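Local coordinates for protein endo-beta-1,4-mannanase (Alicyclobacillus acidocaldarius, PDB 4CD8) that hydrolyses internal beta-1,4-mannosidic linkages in mannans as an endo-acting glycoside hydrolase of family GH113, at residues A[153-166]-A[179-193]. Residues are numbered along the deposited sequence; the frame is centred on the assembly and turned at random.
Sequences TTAEPHEAMWRETI and YNCNHGREEHVRFWD
Glu156 reaches across to Arg185 and Tyr179. Glu156 CB lies 3.9 Å from Arg185 NH2, and CG passes beside the hydroxyl of Tyr179. At the tip, Glu156 OE1 takes both Arg185 NE (2.8 Å) and NH2 in a side-on salt bridge, the two flat groups nearly coplanar at 13°; the Val189 side chain crosses at about a right angle, Val189 CG2 3.7 Å from Glu156 OE1. Glu156 OE2 accepts Tyr179 OH at 2.6 Å on its anti lone pair and also a water that links Thr153 OG1 to Asn182 N. The Arg185 guanidinium is sandwiched between Thr153 CG2 and His188 CB.

Beside these bonds, Phe191 lies in an offset stack on the five-membered ring of Trp162 (centroids 4.4 Å), with Val189 CG1 over its other face; Tyr179 turns an edge to Trp162's six-membered ring. Toward the surface, the Arg163 chain runs straight out (chi2 -179°, chi3 -176°), holds Glu159 OE2 through NE and NH2 and meets Asp193 end-on, NH1 to OD2 and NH2 to OD1, both 2.8 Å. With an alanine in place of Arg163, both salt bridges go, and Glu159 and Asp193 would probably be left without their shared positive partner.

This ties helix 159-172 and the turn before it to strand 176-182 and the loop beyond, within a beta-alpha-beta unit of the TIM barrel whose strand end brings the Asn182 side chain to about 5 Å from the bound inhibitor.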
loop_
_atom_site.group_PDB
_atom_site.type_symbol
_atom_site.label_atom_id
_atom_site.label_comp_id
_atom_site.label_asym_id
_atom_site.label_seq_id
_atom_site.Cartn_x
_atom_site.Cartn_y
_atom_site.Cartn_z
ATOM N N THR A 153 2.061 -12.465 5.103
ATOM C CA THR A 153 1.309 -13.446 5.873
ATOM C C THR A 153 2.175 -14.490 6.535
ATOM O O THR A 153 2.016 -14.750 7.713
ATOM C CB THR A 153 0.174 -14.072 5.043
ATOM O OG1 THR A 153 -0.746 -13.035 4.681
ATOM C CG2 THR A 153 -0.571 -15.138 5.851
ATOM N N THR A 154 3.125 -15.066 5.812
ATOM C CA THR A 154 3.995 -16.048 6.429
ATOM C C THR A 154 4.945 -15.465 7.467
ATOM O O THR A 154 5.421 -16.216 8.325
ATOM C CB THR A 154 4.834 -16.834 5.415
ATOM O OG1 THR A 154 5.429 -15.926 4.475
ATOM C CG2 THR A 154 3.950 -17.884 4.712
ATOM N N ALA A 155 5.273 -14.179 7.322
ATOM C CA ALA A 155 6.203 -13.539 8.257
ATOM C C ALA A 155 5.512 -13.142 9.572
ATOM O O ALA A 155 6.157 -13.060 10.616
ATOM C CB ALA A 155 6.846 -12.336 7.610
ATOM N N GLU A 156 4.215 -12.902 9.489
ATOM C CA GLU A 156 3.439 -12.384 10.622
ATOM C C GLU A 156 3.571 -13.165 11.933
ATOM O O GLU A 156 3.719 -12.535 12.995
ATOM C CB GLU A 156 1.995 -12.152 10.214
ATOM C CG GLU A 156 1.796 -10.903 9.375
ATOM C CD GLU A 156 0.475 -10.870 8.585
ATOM O OE1 GLU A 156 -0.393 -11.752 8.816
ATOM O OE2 GLU A 156 0.312 -9.923 7.753
ATOM N N PRO A 157 3.591 -14.506 11.899
ATOM C CA PRO A 157 3.743 -15.249 13.170
ATOM C C PRO A 157 5.075 -15.050 13.888
ATOM O O PRO A 157 5.175 -15.423 15.042
ATOM C CB PRO A 157 3.540 -16.716 12.777
ATOM C CG PRO A 157 2.867 -16.675 11.461
ATOM C CD PRO A 157 3.222 -15.394 10.787
ATOM N N HIS A 158 6.071 -14.474 13.209
ATOM C CA HIS A 158 7.387 -14.182 13.806
ATOM C C HIS A 158 7.291 -12.841 14.503
ATOM O O HIS A 158 7.853 -11.854 14.083
ATOM C CB HIS A 158 8.463 -14.247 12.717
ATOM C CG HIS A 158 8.456 -15.558 12.015
ATOM N ND1 HIS A 158 9.163 -16.645 12.475
ATOM C CD2 HIS A 158 7.772 -15.985 10.920
ATOM C CE1 HIS A 158 8.923 -17.685 11.684
ATOM N NE2 HIS A 158 8.078 -17.310 10.745
ATOM N N GLU A 159 6.565 -12.861 15.623
ATOM C CA GLU A 159 6.130 -11.648 16.288
ATOM C C GLU A 159 7.307 -10.858 16.884
ATOM O O GLU A 159 7.409 -9.652 16.704
ATOM C CB GLU A 159 5.119 -12.013 17.386
ATOM C CG GLU A 159 4.341 -10.839 17.945
ATOM C CD GLU A 159 3.611 -11.192 19.221
ATOM O OE1 GLU A 159 3.293 -12.383 19.434
ATOM O OE2 GLU A 159 3.390 -10.267 20.017
ATOM N N ALA A 160 8.174 -11.550 17.600
ATOM C CA ALA A 160 9.338 -10.908 18.204
ATOM C C ALA A 160 10.215 -10.283 17.127
ATOM O O ALA A 160 10.719 -9.195 17.284
ATOM C CB ALA A 160 10.109 -11.910 19.047
ATOM N N MET A 161 10.366 -10.958 15.985
ATOM C CA MET A 161 11.156 -10.377 14.939
ATOM C C MET A 161 10.501 -9.132 14.347
ATOM O O MET A 161 11.201 -8.170 14.020
ATOM C CB MET A 161 11.494 -11.402 13.839
ATOM C CG MET A 161 12.443 -12.502 14.339
ATOM S SD MET A 161 12.711 -13.758 13.085
ATOM C CE MET A 161 13.767 -14.873 14.036
ATOM N N TRP A 162 9.169 -9.139 14.206
ATOM C CA TRP A 162 8.467 -7.938 13.723
ATOM C C TRP A 162 8.608 -6.778 14.714
ATOM O O TRP A 162 8.799 -5.625 14.328
ATOM C CB TRP A 162 6.980 -8.196 13.482
ATOM C CG TRP A 162 6.726 -8.654 12.090
ATOM C CD1 TRP A 162 6.394 -9.901 11.708
ATOM C CD2 TRP A 162 6.801 -7.857 10.933
ATOM N NE1 TRP A 162 6.244 -9.945 10.357
ATOM C CE2 TRP A 162 6.508 -8.714 9.833
ATOM C CE3 TRP A 162 7.107 -6.535 10.688
ATOM C CZ2 TRP A 162 6.503 -8.256 8.510
ATOM C CZ3 TRP A 162 7.122 -6.084 9.374
ATOM C CH2 TRP A 162 6.841 -6.962 8.295
ATOM N N ARG A 163 8.531 -7.109 15.988
ATOM C CA ARG A 163 8.662 -6.049 17.029
ATOM C C ARG A 163 10.074 -5.446 17.038
ATOM O O ARG A 163 10.211 -4.220 17.155
ATOM C CB ARG A 163 8.281 -6.607 18.366
ATOM C CG ARG A 163 6.795 -6.903 18.476
ATOM C CD ARG A 163 6.452 -7.437 19.858
ATOM N NE ARG A 163 5.047 -7.817 19.977
ATOM C CZ ARG A 163 4.049 -6.972 20.178
ATOM N NH1 ARG A 163 4.296 -5.671 20.295
ATOM N NH2 ARG A 163 2.798 -7.446 20.269
ATOM N N GLU A 164 11.105 -6.278 16.840
ATOM C CA GLU A 164 12.475 -5.754 16.617
ATOM C C GLU A 164 12.538 -4.811 15.419
ATOM O O GLU A 164 13.140 -3.735 15.476
ATOM C CB GLU A 164 13.516 -6.864 16.430
ATOM C CG GLU A 164 13.644 -7.765 17.646
ATOM C CD GLU A 164 14.578 -8.933 17.432
ATOM O OE1 GLU A 164 14.844 -9.363 16.278
ATOM O OE2 GLU A 164 15.075 -9.415 18.440
ATOM N N THR A 165 11.931 -5.224 14.306
ATOM C CA THR A 165 11.999 -4.405 13.100
ATOM C C THR A 165 11.313 -3.038 13.324
ATOM O O THR A 165 11.809 -1.994 12.942
ATOM C CB THR A 165 11.300 -5.171 11.979
ATOM O OG1 THR A 165 12.041 -6.389 11.760
ATOM C CG2 THR A 165 11.157 -4.325 10.705
ATOM N N ILE A 166 10.149 -3.093 13.954
ATOM C CA ILE A 166 9.364 -1.882 14.230
ATOM C C ILE A 166 10.095 -0.968 15.208
ATOM O O ILE A 166 10.159 0.233 14.973
ATOM C CB ILE A 166 7.944 -2.232 14.704
ATOM C CG1 ILE A 166 7.148 -2.917 13.555
ATOM C CG2 ILE A 166 7.229 -0.962 15.191
ATOM C CD1 ILE A 166 5.902 -3.645 14.014
ATOM N N TYR A 179 1.384 -1.055 9.623
ATOM C CA TYR A 179 1.690 -2.321 8.909
ATOM C C TYR A 179 0.427 -2.627 8.133
ATOM O O TYR A 179 -0.671 -2.551 8.667
ATOM C CB TYR A 179 1.958 -3.457 9.920
ATOM C CG TYR A 179 2.042 -4.785 9.225
ATOM C CD1 TYR A 179 3.149 -5.063 8.439
ATOM C CD2 TYR A 179 1.054 -5.715 9.324
ATOM C CE1 TYR A 179 3.230 -6.257 7.745
ATOM C CE2 TYR A 179 1.128 -6.921 8.642
ATOM C CZ TYR A 179 2.218 -7.162 7.853
ATOM O OH TYR A 179 2.257 -8.333 7.185
ATOM N N ASN A 180 0.603 -3.023 6.871
ATOM C CA ASN A 180 -0.466 -3.329 5.927
ATOM C C ASN A 180 -0.582 -4.826 5.808
ATOM O O ASN A 180 0.267 -5.463 5.148
ATOM C CB ASN A 180 -0.051 -2.610 4.622
ATOM C CG ASN A 180 -0.816 -2.966 3.355
ATOM O OD1 ASN A 180 -0.416 -2.425 2.334
ATOM N ND2 ASN A 180 -1.888 -3.743 3.395
ATOM N N CYS A 181 -1.590 -5.428 6.430
ATOM C CA CYS A 181 -1.793 -6.875 6.296
ATOM C C CYS A 181 -2.622 -7.178 5.055
ATOM O O CYS A 181 -3.231 -6.298 4.475
ATOM C CB CYS A 181 -2.442 -7.498 7.537
ATOM S SG CYS A 181 -4.127 -6.988 7.803
ATOM N N ASN A 182 -2.637 -8.439 4.672
ATOM C CA ASN A 182 -3.557 -8.839 3.600
ATOM C C ASN A 182 -5.027 -8.855 4.045
ATOM O O ASN A 182 -5.326 -9.023 5.213
ATOM C CB ASN A 182 -3.164 -10.204 3.126
ATOM C CG ASN A 182 -3.680 -10.508 1.734
ATOM O OD1 ASN A 182 -3.908 -9.608 0.940
ATOM N ND2 ASN A 182 -3.841 -11.776 1.453
ATOM N N HIS A 183 -5.954 -8.703 3.110
ATOM C CA HIS A 183 -7.358 -8.970 3.425
ATOM C C HIS A 183 -7.501 -10.351 4.079
ATOM O O HIS A 183 -6.796 -11.324 3.716
ATOM C CB HIS A 183 -8.250 -8.879 2.171
ATOM C CG HIS A 183 -7.817 -9.771 1.056
ATOM N ND1 HIS A 183 -8.276 -11.060 0.940
ATOM C CD2 HIS A 183 -6.956 -9.578 0.032
ATOM C CE1 HIS A 183 -7.732 -11.623 -0.129
ATOM N NE2 HIS A 183 -6.934 -10.742 -0.704
ATOM N N GLY A 184 -8.393 -10.417 5.079
ATOM C CA GLY A 184 -8.573 -11.631 5.849
ATOM C C GLY A 184 -7.571 -11.856 6.961
ATOM O O GLY A 184 -7.669 -12.872 7.671
ATOM N N ARG A 185 -6.607 -10.930 7.117
ATOM C CA ARG A 185 -5.589 -11.096 8.183
ATOM C C ARG A 185 -5.715 -10.085 9.279
ATOM O O ARG A 185 -4.946 -10.166 10.262
ATOM C CB ARG A 185 -4.166 -11.030 7.640
ATOM C CG ARG A 185 -3.843 -12.136 6.605
ATOM C CD ARG A 185 -3.658 -13.494 7.296
ATOM N NE ARG A 185 -2.569 -13.431 8.281
ATOM C CZ ARG A 185 -2.349 -14.317 9.249
ATOM N NH1 ARG A 185 -3.098 -15.409 9.380
ATOM N NH2 ARG A 185 -1.311 -14.146 10.062
ATOM N N GLU A 186 -6.671 -9.178 9.147
ATOM C CA GLU A 186 -6.825 -8.076 10.123
ATOM C C GLU A 186 -6.958 -8.596 11.530
ATOM O O GLU A 186 -6.337 -8.043 12.462
ATOM C CB GLU A 186 -8.028 -7.178 9.757
ATOM C CG GLU A 186 -7.860 -6.389 8.461
ATOM C CD GLU A 186 -8.452 -7.081 7.230
ATOM O OE1 GLU A 186 -8.543 -8.321 7.223
ATOM O OE2 GLU A 186 -8.832 -6.356 6.299
ATOM N N GLU A 187 -7.720 -9.659 11.702
ATOM C CA GLU A 187 -7.973 -10.211 13.028
ATOM C C GLU A 187 -6.876 -11.168 13.496
ATOM O O GLU A 187 -6.859 -11.573 14.643
ATOM C CB GLU A 187 -9.372 -10.875 13.112
ATOM C CG GLU A 187 -9.572 -12.131 12.261
ATOM C CD GLU A 187 -10.033 -11.838 10.847
ATOM O OE1 GLU A 187 -9.375 -11.045 10.159
ATOM O OE2 GLU A 187 -11.047 -12.430 10.399
ATOM N N HIS A 188 -5.917 -11.487 12.622
ATOM C CA HIS A 188 -4.917 -12.488 12.934
ATOM C C HIS A 188 -3.541 -11.956 13.355
ATOM O O HIS A 188 -2.763 -12.667 14.020
ATOM C CB HIS A 188 -4.777 -13.407 11.737
ATOM C CG HIS A 188 -5.977 -14.260 11.523
ATOM N ND1 HIS A 188 -6.822 -14.113 10.447
ATOM C CD2 HIS A 188 -6.486 -15.262 12.262
ATOM C CE1 HIS A 188 -7.782 -15.018 10.513
ATOM N NE2 HIS A 188 -7.598 -15.733 11.600
ATOM N N VAL A 189 -3.250 -10.719 12.991
ATOM C CA VAL A 189 -1.974 -10.113 13.301
ATOM C C VAL A 189 -1.920 -9.833 14.815
ATOM O O VAL A 189 -2.894 -9.331 15.405
ATOM C CB VAL A 189 -1.806 -8.806 12.529
ATOM C CG1 VAL A 189 -0.622 -7.964 13.050
ATOM C CG2 VAL A 189 -1.607 -9.107 11.059
ATOM N N ARG A 190 -0.794 -10.179 15.428
ATOM C CA ARG A 190 -0.661 -10.112 16.869
ATOM C C ARG A 190 0.199 -8.965 17.380
ATOM O O ARG A 190 0.388 -8.862 18.602
ATOM C CB ARG A 190 -0.127 -11.450 17.399
ATOM C CG ARG A 190 -0.971 -12.664 17.068
ATOM C CD ARG A 190 -2.366 -12.614 17.633
ATOM N NE ARG A 190 -2.367 -12.602 19.103
ATOM C CZ ARG A 190 -2.398 -13.710 19.842
ATOM N NH1 ARG A 190 -2.408 -14.913 19.257
ATOM N NH2 ARG A 190 -2.423 -13.631 21.186
ATOM N N PHE A 191 0.683 -8.103 16.490
ATOM C CA PHE A 191 1.551 -6.993 16.883
ATOM C C PHE A 191 0.963 -5.612 16.529
ATOM O O PHE A 191 1.705 -4.646 16.410
ATOM C CB PHE A 191 2.967 -7.201 16.336
ATOM C CG PHE A 191 3.023 -7.419 14.841
ATOM C CD1 PHE A 191 3.054 -6.339 13.977
ATOM C CD2 PHE A 191 3.109 -8.705 14.317
ATOM C CE1 PHE A 191 3.141 -6.509 12.605
ATOM C CE2 PHE A 191 3.195 -8.901 12.912
ATOM C CZ PHE A 191 3.186 -7.803 12.074
ATOM N N TRP A 192 -0.372 -5.501 16.426
ATOM C CA TRP A 192 -0.979 -4.211 16.119
ATOM C C TRP A 192 -0.669 -3.145 17.186
ATOM O O TRP A 192 -0.639 -1.973 16.877
ATOM C CB TRP A 192 -2.498 -4.287 15.954
ATOM C CG TRP A 192 -3.012 -5.027 14.735
ATOM C CD1 TRP A 192 -3.919 -6.010 14.741
ATOM C CD2 TRP A 192 -2.662 -4.798 13.330
ATOM N NE1 TRP A 192 -4.195 -6.415 13.433
ATOM C CE2 TRP A 192 -3.450 -5.673 12.569
ATOM C CE3 TRP A 192 -1.835 -3.894 12.677
ATOM C CZ2 TRP A 192 -3.365 -5.727 11.180
ATOM C CZ3 TRP A 192 -1.722 -3.956 11.302
ATOM C CH2 TRP A 192 -2.494 -4.870 10.563
ATOM N N ASP A 193 -0.459 -3.571 18.427
ATOM C CA ASP A 193 -0.063 -2.602 19.445
ATOM C C ASP A 193 1.248 -1.863 19.155
ATOM O O ASP A 193 1.487 -0.781 19.689
ATOM C CB ASP A 193 0.028 -3.301 20.803
ATOM C CG ASP A 193 1.062 -4.404 20.812
ATOM O OD1 ASP A 193 0.820 -5.447 20.182
ATOM O OD2 ASP A 193 2.141 -4.253 21.384
HETATM O O HOH W 1 -0.811 -10.319 5.521
HETATM O O HOH W 2 -3.042 -13.815 3.508
HETATM O O HOH W 3 1.197 -11.843 14.104
#